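Toll-like receptor 6, Variable lymphocyte receptor B (Mus musculus, PDB 3A79) probably recognises bacterial lipopeptides in partnership with TLR2 as an innate immune receptor, its ectodomain here fused by engineering to part of a hagfish variable lymphocyte receptor. Local coordinates at residues B[156-161]-B[189-194]; B[177-182]-B[203-208]; B[197-202]-B[221-226]. All blocks are in the same frame, centred on the assembly; numbering follows the deposited sequence.

How the contacts relate
All three contacts belong to the Toll-like receptor 6 part of the fusion and illustrate how a leucine-rich-repeat solenoid is stacked. Their centres lie about 16 Å apart pairwise. Contact 3 joins the parallel strands 198-203 and 222-229; contact 2 sits where strands 171-178 and 198-203 end and their loops part; contact 1 joins the loop after strand 150-154 to strand 190-196, which pairs separately with strand 214-220. Along the chain contact 2 interleaves with contacts 1 and 3, whereas contact 1 closes before contact 3 opens. Phe-158 packs on Leu-178, and probable hydrogen bonds from Leu-178 N to Val-202 O and Phe-203 N to Ser-226 O join contacts 2 and 3.

Contact 1 of 3, residues B[156-161]-B[189-194]; sequences AKFRQL and ESLQIP
Glu-189 and Phe-158 form the first of two fairly straight hydrogen bonds that hold a loop of the receptor part of the fusion, this one to the residue just ahead of a strand. The backbone N of Phe-158 donates a hydrogen bond to OE1 of Glu-189 at 2.9 Å, with an N-H...O angle of 156°, and reaches the oxygen almost in line with the C-O bond. The glutamate, extended beyond CG (chi2 -179°), runs alongside the Phe-158 backbone and brings its carboxylate to that N; the carboxylate is turned only 28° from the plane of the phenylalanine ring.

The second bond runs between main chains and reaches the strand itself: N of Gln-192 donates to O of Gln-160 at 2.8 Å, in the carbonyl plane and on a lone pair.

Between the two bonds the side-chain packing includes an apolar pair, Phe-158 and Leu-191. Their CD2 atoms touch at 3.7 Å, the two side chains meeting at a slant, and the ring continues inward onto Leu-176 and Leu-178. On the outer side CB of Gln-160 lies 3.8 Å from CB of Ser-190, while the far end of the glutamine extends to a glycan, its NE2 making a weak hydrogen bond to an N-acetylglucosamine. Strand 190-196 is held in turn by strand 214-220, through backbone bonds such as those of Leu-191 with Asn-214 and Ser-216.

Chemically, the loop borrows one acceptor from a side chain and lends one carbonyl to the strand, so a segment without regular structure is fixed at two points around a hydrophobic Phe-158 and Leu-191 pair. The amide N-H would be expected to stabilise the negative charge of Glu-189.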
loop_
_atom_site.group_PDB
_atom_site.type_symbol
_atom_site.label_atom_id
_atom_site.label_comp_id
_atom_site.label_asym_id
_atom_site.label_seq_id
_atom_site.Cartn_x
_atom_site.Cartn_y
_atom_site.Cartn_z
ATOM N N ALA B 156 -47.946 8.936 8.180
ATOM C CA ALA B 156 -47.926 9.625 6.896
ATOM C C ALA B 156 -48.413 11.083 7.020
ATOM O O ALA B 156 -48.260 11.893 6.095
ATOM C CB ALA B 156 -48.762 8.857 5.889
ATOM N N LYS B 157 -48.993 11.407 8.172
ATOM C CA LYS B 157 -49.496 12.745 8.439
ATOM C C LYS B 157 -49.059 13.181 9.824
ATOM O O LYS B 157 -49.068 12.379 10.753
ATOM C CB LYS B 157 -51.024 12.758 8.429
ATOM C CG LYS B 157 -51.711 12.472 7.116
ATOM C CD LYS B 157 -53.196 12.767 7.299
ATOM C CE LYS B 157 -54.094 11.971 6.368
ATOM N NZ LYS B 157 -55.529 12.223 6.704
ATOM N N PHE B 158 -48.732 14.459 9.982
ATOM C CA PHE B 158 -48.386 14.981 11.303
ATOM C C PHE B 158 -49.106 16.284 11.697
ATOM O O PHE B 158 -49.154 17.240 10.922
ATOM C CB PHE B 158 -46.864 15.116 11.420
ATOM C CG PHE B 158 -46.135 13.835 11.150
ATOM C CD1 PHE B 158 -45.634 13.558 9.889
ATOM C CD2 PHE B 158 -45.980 12.886 12.152
ATOM C CE1 PHE B 158 -44.972 12.359 9.636
ATOM C CE2 PHE B 158 -45.321 11.692 11.903
ATOM C CZ PHE B 158 -44.819 11.430 10.646
ATOM N N ARG B 159 -49.686 16.312 12.898
ATOM C CA ARG B 159 -50.214 17.561 13.453
ATOM C C ARG B 159 -49.437 17.952 14.706
ATOM O O ARG B 159 -48.868 17.096 15.371
ATOM C CB ARG B 159 -51.713 17.474 13.739
ATOM C CG ARG B 159 -52.600 17.618 12.512
ATOM C CD ARG B 159 -52.664 16.324 11.727
ATOM N NE ARG B 159 -52.916 15.174 12.596
ATOM C CZ ARG B 159 -54.103 14.869 13.121
ATOM N NH1 ARG B 159 -55.165 15.641 12.875
ATOM N NH2 ARG B 159 -54.227 13.795 13.901
ATOM N N GLN B 160 -49.403 19.242 15.023
ATOM C CA GLN B 160 -48.461 19.730 16.027
ATOM C C GLN B 160 -48.530 18.923 17.309
ATOM O O GLN B 160 -47.517 18.644 17.945
ATOM C CB GLN B 160 -48.684 21.212 16.341
ATOM C CG GLN B 160 -47.499 21.829 17.074
ATOM C CD GLN B 160 -47.852 23.084 17.857
ATOM O OE1 GLN B 160 -49.026 23.372 18.097
ATOM N NE2 GLN B 160 -46.824 23.834 18.266
ATOM N N LEU B 161 -49.742 18.530 17.669
ATOM C CA LEU B 161 -50.006 18.004 18.996
ATOM C C LEU B 161 -50.033 16.482 19.112
ATOM O O LEU B 161 -50.406 15.961 20.154
ATOM C CB LEU B 161 -51.333 18.573 19.499
ATOM C CG LEU B 161 -51.288 20.009 19.995
ATOM C CD1 LEU B 161 -52.544 20.291 20.791
ATOM C CD2 LEU B 161 -50.061 20.203 20.849
ATOM N N GLU B 189 -47.274 20.792 7.656
ATOM C CA GLU B 189 -47.567 19.980 8.817
ATOM C C GLU B 189 -46.582 20.349 9.937
ATOM O O GLU B 189 -45.430 20.698 9.679
ATOM C CB GLU B 189 -47.488 18.489 8.435
ATOM C CG GLU B 189 -48.133 18.160 7.063
ATOM C CD GLU B 189 -48.085 16.667 6.658
ATOM O OE1 GLU B 189 -48.067 15.779 7.541
ATOM O OE2 GLU B 189 -48.086 16.379 5.436
ATOM N N SER B 190 -47.043 20.314 11.179
ATOM C CA SER B 190 -46.162 20.583 12.300
ATOM C C SER B 190 -46.102 19.324 13.136
ATOM O O SER B 190 -46.864 18.385 12.918
ATOM C CB SER B 190 -46.688 21.737 13.153
ATOM O OG SER B 190 -47.074 22.848 12.355
ATOM N N LEU B 191 -45.193 19.301 14.099
ATOM C CA LEU B 191 -45.141 18.207 15.046
ATOM C C LEU B 191 -44.207 18.541 16.190
ATOM O O LEU B 191 -43.016 18.758 15.998
ATOM C CB LEU B 191 -44.689 16.926 14.365
ATOM C CG LEU B 191 -44.661 15.747 15.329
ATOM C CD1 LEU B 191 -46.095 15.441 15.740
ATOM C CD2 LEU B 191 -43.948 14.542 14.701
ATOM N N GLN B 192 -44.764 18.596 17.387
ATOM C CA GLN B 192 -43.978 18.885 18.561
ATOM C C GLN B 192 -43.399 17.570 19.037
ATOM O O GLN B 192 -44.151 16.635 19.308
ATOM C CB GLN B 192 -44.875 19.486 19.640
ATOM C CG GLN B 192 -44.178 19.734 20.955
ATOM C CD GLN B 192 -43.507 21.081 20.997
ATOM O OE1 GLN B 192 -44.179 22.114 21.095
ATOM N NE2 GLN B 192 -42.175 21.084 20.924
ATOM N N ILE B 193 -42.071 17.497 19.118
ATOM C CA ILE B 193 -41.384 16.327 19.669
ATOM C C ILE B 193 -41.146 16.430 21.177
ATOM O O ILE B 193 -40.466 17.343 21.643
ATOM C CB ILE B 193 -40.026 16.080 18.992
ATOM C CG1 ILE B 193 -40.207 15.338 17.668
ATOM C CG2 ILE B 193 -39.145 15.250 19.892
ATOM C CD1 ILE B 193 -40.500 16.232 16.498
ATOM N N PRO B 194 -41.694 15.475 21.943
ATOM C CA PRO B 194 -41.524 15.445 23.401
ATOM C C PRO B 194 -40.049 15.439 23.754
ATOM O O PRO B 194 -39.247 15.033 22.918
ATOM C CB PRO B 194 -42.154 14.107 23.800
ATOM C CG PRO B 194 -43.084 13.769 22.683
ATOM C CD PRO B 194 -42.453 14.315 21.446
#

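Contact 2 of 3, residues B[177-182]-B[203-208]; sequences DLVSYH and FHPNSL. With BMA (beta-D-mannopyranose), chain F; NAG (2-acetamido-2-deoxy-beta-D-glucopyranose), chain C.
Leu-178 and Phe-203 make the close-packed half of this contact, pointing the same way side by side into the receptor's interior. CB and CG of the leucine both lie 4.0 Å from CD2 of Phe-203. The phenylalanine is further enclosed by Leu-225, by Val-211 and by the ring of Phe-209, which meets it edge-to-face.

One residue on, at Val-179 and His-204, the backbones stay close but the side-chain contact thins. With chi1 at -175°, Val-179 turns CG1 to His-204 and Pro-205 and CG2 to the backbone O of Phe-203. CG1 approaches ND1 of His-204 at 3.8 Å, the side chains roughly at right angles, and CD of Pro-205 at 4.3 Å, a looser touch. On its own side Val-179 is steadied by an Asx turn, its N donating to OD2 of Asp-177 at 3.3 Å.

Farther out, Asn-206 reaches sugar of a glycan attached to the protein itself. Its ND2 donates to O5 of a mannose at 2.9 Å (162°) and weakly to O4 of the adjoining N-acetylglucosamine, spanning the junction of the two. An alanine here would remove the amide, and this sugar junction would probably swing more freely for want of its donor.

No hydrogen bond crosses between the two protein segments: their cohesion is apolar at the buried end, and the Asn-206 amide adds polar contacts to the glycan.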
loop_
_atom_site.group_PDB
_atom_site.type_symbol
_atom_site.label_atom_id
_atom_site.label_comp_id
_atom_site.label_asym_id
_atom_site.label_seq_id
_atom_site.Cartn_x
_atom_site.Cartn_y
_atom_site.Cartn_z
ATOM N N ASP B 177 -40.385 7.240 11.702
ATOM C CA ASP B 177 -40.083 7.089 10.291
ATOM C C ASP B 177 -41.143 7.665 9.368
ATOM O O ASP B 177 -42.348 7.461 9.541
ATOM C CB ASP B 177 -39.838 5.640 9.930
ATOM C CG ASP B 177 -41.109 4.911 9.626
ATOM O OD1 ASP B 177 -41.698 4.375 10.573
ATOM O OD2 ASP B 177 -41.519 4.866 8.448
ATOM N N LEU B 178 -40.643 8.360 8.361
ATOM C CA LEU B 178 -41.439 9.107 7.421
ATOM C C LEU B 178 -41.305 8.421 6.074
ATOM O O LEU B 178 -41.217 9.072 5.032
ATOM C CB LEU B 178 -40.854 10.511 7.300
ATOM C CG LEU B 178 -40.753 11.549 8.427
ATOM C CD1 LEU B 178 -41.756 12.644 8.177
ATOM C CD2 LEU B 178 -40.877 10.975 9.835
ATOM N N VAL B 179 -41.232 7.099 6.085
ATOM C CA VAL B 179 -41.168 6.372 4.831
ATOM C C VAL B 179 -42.524 6.513 4.147
ATOM O O VAL B 179 -42.603 6.751 2.940
ATOM C CB VAL B 179 -40.826 4.887 5.043
ATOM C CG1 VAL B 179 -40.648 4.208 3.718
ATOM C CG2 VAL B 179 -39.562 4.756 5.847
ATOM N N SER B 180 -43.585 6.399 4.943
ATOM C CA SER B 180 -44.951 6.457 4.436
ATOM C C SER B 180 -45.376 7.862 3.991
ATOM O O SER B 180 -46.472 8.042 3.467
ATOM C CB SER B 180 -45.922 5.945 5.507
ATOM O OG SER B 180 -46.040 4.538 5.478
ATOM N N TYR B 181 -44.502 8.845 4.186
ATOM C CA TYR B 181 -44.864 10.260 4.065
ATOM C C TYR B 181 -44.666 10.885 2.683
ATOM O O TYR B 181 -43.592 10.809 2.100
ATOM C CB TYR B 181 -44.100 11.083 5.108
ATOM C CG TYR B 181 -44.059 12.568 4.832
ATOM C CD1 TYR B 181 -44.878 13.442 5.535
ATOM C CD2 TYR B 181 -43.196 13.098 3.876
ATOM C CE1 TYR B 181 -44.841 14.805 5.295
ATOM C CE2 TYR B 181 -43.158 14.463 3.622
ATOM C CZ TYR B 181 -43.984 15.311 4.337
ATOM O OH TYR B 181 -43.959 16.667 4.101
ATOM N N HIS B 182 -45.716 11.527 2.184
ATOM C CA HIS B 182 -45.655 12.273 0.939
ATOM C C HIS B 182 -46.031 13.708 1.274
ATOM O O HIS B 182 -46.652 13.944 2.308
ATOM C CB HIS B 182 -46.611 11.663 -0.094
ATOM C CG HIS B 182 -46.469 10.174 -0.239
ATOM N ND1 HIS B 182 -45.456 9.588 -0.970
ATOM C CD2 HIS B 182 -47.204 9.154 0.264
ATOM C CE1 HIS B 182 -45.576 8.272 -0.913
ATOM N NE2 HIS B 182 -46.628 7.982 -0.170
ATOM N N PHE B 203 -36.125 8.279 6.796
ATOM C CA PHE B 203 -36.910 8.726 5.648
ATOM C C PHE B 203 -37.001 7.667 4.561
ATOM O O PHE B 203 -36.350 6.626 4.637
ATOM C CB PHE B 203 -36.309 10.005 5.081
ATOM C CG PHE B 203 -36.127 11.081 6.106
ATOM C CD1 PHE B 203 -34.883 11.317 6.669
ATOM C CD2 PHE B 203 -37.209 11.840 6.530
ATOM C CE1 PHE B 203 -34.712 12.299 7.624
ATOM C CE2 PHE B 203 -37.046 12.821 7.484
ATOM C CZ PHE B 203 -35.790 13.049 8.035
ATOM N N HIS B 204 -37.819 7.930 3.551
ATOM C CA HIS B 204 -37.913 7.029 2.416
ATOM C C HIS B 204 -36.529 6.892 1.820
ATOM O O HIS B 204 -35.852 7.891 1.592
ATOM C CB HIS B 204 -38.858 7.599 1.380
ATOM C CG HIS B 204 -39.217 6.643 0.287
ATOM N ND1 HIS B 204 -40.328 5.827 0.348
ATOM C CD2 HIS B 204 -38.632 6.396 -0.908
ATOM C CE1 HIS B 204 -40.410 5.117 -0.762
ATOM N NE2 HIS B 204 -39.391 5.443 -1.541
ATOM N N PRO B 205 -36.110 5.648 1.553
ATOM C CA PRO B 205 -34.729 5.299 1.218
ATOM C C PRO B 205 -34.455 5.345 -0.280
ATOM O O PRO B 205 -33.364 4.959 -0.709
ATOM C CB PRO B 205 -34.621 3.842 1.690
ATOM C CG PRO B 205 -36.044 3.407 2.042
ATOM C CD PRO B 205 -36.970 4.458 1.541
ATOM N N ASN B 206 -35.427 5.802 -1.060
ATOM C CA ASN B 206 -35.320 5.725 -2.506
ATOM C C ASN B 206 -35.847 6.946 -3.214
ATOM O O ASN B 206 -36.593 6.834 -4.189
ATOM C CB ASN B 206 -36.067 4.504 -3.022
ATOM C CG ASN B 206 -35.202 3.291 -3.074
ATOM O OD1 ASN B 206 -34.063 3.356 -3.539
ATOM N ND2 ASN B 206 -35.725 2.165 -2.591
ATOM N N SER B 207 -35.465 8.113 -2.729
ATOM C CA SER B 207 -35.931 9.342 -3.341
ATOM C C SER B 207 -35.246 10.544 -2.748
ATOM O O SER B 207 -34.548 10.458 -1.731
ATOM C CB SER B 207 -37.447 9.494 -3.191
ATOM O OG SER B 207 -37.845 9.207 -1.864
ATOM N N LEU B 208 -35.449 11.671 -3.411
ATOM C CA LEU B 208 -34.941 12.921 -2.922
ATOM C C LEU B 208 -35.644 13.192 -1.605
ATOM O O LEU B 208 -36.818 12.874 -1.453
ATOM C CB LEU B 208 -35.201 14.006 -3.959
ATOM C CG LEU B 208 -34.329 13.781 -5.199
ATOM C CD1 LEU B 208 -34.595 14.789 -6.303
ATOM C CD2 LEU B 208 -32.856 13.823 -4.773
HETATM C C1 BMA F . -33.476 -0.566 -2.027
HETATM C C2 BMA F . -34.361 -1.411 -1.104
HETATM C C3 BMA F . -35.088 -2.523 -1.874
HETATM C C4 BMA F . -35.689 -2.010 -3.189
HETATM C C5 BMA F . -34.632 -1.239 -3.980
HETATM C C6 BMA F . -35.173 -0.709 -5.308
HETATM O O2 BMA F . -35.286 -0.566 -0.428
HETATM O O3 BMA F . -36.056 -3.150 -1.047
HETATM O O4 BMA F . -36.174 -3.079 -3.976
HETATM O O5 BMA F . -34.173 -0.164 -3.190
HETATM O O6 BMA F . -34.238 0.172 -5.900
HETATM C C1 NAG C . -29.322 2.272 -0.564
HETATM C C2 NAG C . -29.774 2.247 -2.025
HETATM C C3 NAG C . -31.253 1.857 -2.181
HETATM C C4 NAG C . -31.643 0.702 -1.270
HETATM C C5 NAG C . -31.210 1.031 0.143
HETATM C C6 NAG C . -31.600 -0.093 1.080
HETATM C C7 NAG C . -28.635 3.575 -3.700
HETATM C C8 NAG C . -28.352 4.922 -4.304
HETATM N N2 NAG C . -29.477 3.521 -2.661
HETATM O O3 NAG C . -31.620 1.586 -3.523
HETATM O O4 NAG C . -33.045 0.582 -1.278
HETATM O O5 NAG C . -29.812 1.184 0.187
HETATM O O6 NAG C . -30.710 -1.150 0.821
HETATM O O7 NAG C . -28.090 2.573 -4.166
#

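Contact 3 of 3, residues B[197-202]-B[221-226]; sequences TVLHLV and GHLQLS
His-200 and Gln-224 pair in register, which puts an imidazole and a carboxamide on the same face of two neighbouring strands; with CG trans to the backbone nitrogen in both (chi1 -170° in the histidine), ring and amide come over one another. The extended glutamine lays its amide over one face of the ring, with CD of Gln-224 standing 3.8 Å above the centre of the His-200 plane and the flat groups 28° apart. ND1 of the same ring also makes a weak bond, 3.2 Å long, to the backbone O of Gln-224.

The main chains supply the stronger links. Strands 198-202 and 222-226 run parallel, 11° apart, and bonds alternate between them: N of Leu-199 donates to O of His-222 at 2.8 Å, N of Gln-224 to O of Leu-199 at 2.7 Å, and the same exchange is repeated by Leu-201 N with Gln-224 O and by Ser-226 N with Leu-201 O. At the start of the pair O of Thr-197 accepts two hydrogen bonds, from N of Gly-221 at 2.8 Å and from N of His-222 at 2.9 Å.

The other face is wholly leucine. CD1 of Leu-201 lies 4.0 Å from CD2 of Leu-225 and 4.1 Å from CD1 of Leu-223, and Leu-199 lies alongside Leu-223 in register. Helix 235-246 covers this side through Phe-241, Leu-242 and Leu-245. Strand 171-178 pairs with strand 198-203 on one flank, and strand 252-261 continues beyond strand 222-229.

Inward leucines on in-register parallel strands, backed by a helix, fit the leucine-rich-repeat solenoid: parallel strands lining its concave surface, with leucines stacked from turn to turn behind them.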
loop_
_atom_site.group_PDB
_atom_site.type_symbol
_atom_site.label_atom_id
_atom_site.label_comp_id
_atom_site.label_asym_id
_atom_site.label_seq_id
_atom_site.Cartn_x
_atom_site.Cartn_y
_atom_site.Cartn_z
ATOM N N THR B 197 -33.873 12.087 25.006
ATOM C CA THR B 197 -32.425 12.068 24.841
ATOM C C THR B 197 -32.054 11.946 23.347
ATOM O O THR B 197 -31.328 12.785 22.796
ATOM C CB THR B 197 -31.762 10.944 25.649
ATOM O OG1 THR B 197 -31.988 11.172 27.043
ATOM C CG2 THR B 197 -30.257 10.918 25.376
ATOM N N VAL B 198 -32.570 10.918 22.685
ATOM C CA VAL B 198 -32.276 10.729 21.273
ATOM C C VAL B 198 -33.523 10.874 20.410
ATOM O O VAL B 198 -34.594 10.390 20.765
ATOM C CB VAL B 198 -31.629 9.350 21.026
ATOM C CG1 VAL B 198 -31.364 9.131 19.553
ATOM C CG2 VAL B 198 -30.340 9.222 21.824
ATOM N N LEU B 199 -33.388 11.566 19.284
ATOM C CA LEU B 199 -34.432 11.557 18.268
ATOM C C LEU B 199 -33.870 10.998 16.979
ATOM O O LEU B 199 -32.980 11.595 16.382
ATOM C CB LEU B 199 -34.979 12.954 18.007
ATOM C CG LEU B 199 -36.053 12.963 16.917
ATOM C CD1 LEU B 199 -37.137 11.953 17.227
ATOM C CD2 LEU B 199 -36.644 14.326 16.793
ATOM N N HIS B 200 -34.390 9.851 16.554
ATOM C CA HIS B 200 -33.932 9.209 15.328
ATOM C C HIS B 200 -35.034 9.239 14.281
ATOM O O HIS B 200 -36.139 8.720 14.495
ATOM C CB HIS B 200 -33.521 7.762 15.600
ATOM C CG HIS B 200 -32.825 7.103 14.449
ATOM N ND1 HIS B 200 -32.836 7.623 13.171
ATOM C CD2 HIS B 200 -32.115 5.951 14.379
ATOM C CE1 HIS B 200 -32.148 6.832 12.368
ATOM N NE2 HIS B 200 -31.699 5.811 13.077
ATOM N N LEU B 201 -34.722 9.852 13.145
ATOM C CA LEU B 201 -35.684 9.994 12.068
ATOM C C LEU B 201 -35.218 9.229 10.831
ATOM O O LEU B 201 -34.091 9.400 10.370
ATOM C CB LEU B 201 -35.889 11.475 11.743
ATOM C CG LEU B 201 -36.303 12.314 12.947
ATOM C CD1 LEU B 201 -36.142 13.790 12.663
ATOM C CD2 LEU B 201 -37.730 11.984 13.329
ATOM N N VAL B 202 -36.087 8.377 10.303
ATOM C CA VAL B 202 -35.756 7.608 9.108
ATOM C C VAL B 202 -36.691 8.017 7.972
ATOM O O VAL B 202 -37.906 8.090 8.160
ATOM C CB VAL B 202 -35.862 6.071 9.360
ATOM C CG1 VAL B 202 -35.210 5.308 8.239
ATOM C CG2 VAL B 202 -35.232 5.695 10.693
ATOM N N GLY B 221 -30.705 15.549 23.067
ATOM C CA GLY B 221 -29.302 15.270 23.269
ATOM C C GLY B 221 -28.639 14.904 21.961
ATOM O O GLY B 221 -27.494 15.274 21.693
ATOM N N HIS B 222 -29.379 14.179 21.135
ATOM C CA HIS B 222 -28.835 13.634 19.909
ATOM C C HIS B 222 -29.943 13.573 18.877
ATOM O O HIS B 222 -30.967 12.919 19.075
ATOM C CB HIS B 222 -28.266 12.239 20.182
ATOM C CG HIS B 222 -27.460 11.668 19.056
ATOM N ND1 HIS B 222 -26.558 12.416 18.329
ATOM C CD2 HIS B 222 -27.397 10.412 18.554
ATOM C CE1 HIS B 222 -25.988 11.649 17.417
ATOM N NE2 HIS B 222 -26.481 10.430 17.530
ATOM N N LEU B 223 -29.749 14.303 17.791
ATOM C CA LEU B 223 -30.641 14.207 16.656
ATOM C C LEU B 223 -29.983 13.259 15.692
ATOM O O LEU B 223 -28.770 13.308 15.511
ATOM C CB LEU B 223 -30.810 15.562 15.985
ATOM C CG LEU B 223 -31.574 15.470 14.672
ATOM C CD1 LEU B 223 -33.036 15.121 14.947
ATOM C CD2 LEU B 223 -31.453 16.776 13.950
ATOM N N GLN B 224 -30.763 12.392 15.067
ATOM C CA GLN B 224 -30.180 11.484 14.097
ATOM C C GLN B 224 -31.074 11.204 12.900
ATOM O O GLN B 224 -32.202 10.730 13.054
ATOM C CB GLN B 224 -29.790 10.189 14.772
ATOM C CG GLN B 224 -28.788 9.428 13.973
ATOM C CD GLN B 224 -28.793 7.982 14.325
ATOM O OE1 GLN B 224 -29.031 7.627 15.485
ATOM N NE2 GLN B 224 -28.554 7.121 13.326
ATOM N N LEU B 225 -30.555 11.502 11.710
ATOM C CA LEU B 225 -31.325 11.370 10.479
ATOM C C LEU B 225 -30.710 10.304 9.597
ATOM O O LEU B 225 -29.492 10.256 9.451
ATOM C CB LEU B 225 -31.359 12.681 9.680
ATOM C CG LEU B 225 -31.429 14.073 10.303
ATOM C CD1 LEU B 225 -31.835 15.051 9.226
ATOM C CD2 LEU B 225 -32.395 14.137 11.461
ATOM N N SER B 226 -31.561 9.486 8.981
ATOM C CA SER B 226 -31.120 8.395 8.119
ATOM C C SER B 226 -31.824 8.397 6.761
ATOM O O SER B 226 -33.025 8.631 6.680
ATOM C CB SER B 226 -31.349 7.062 8.819
ATOM O OG SER B 226 -30.644 7.010 10.051
#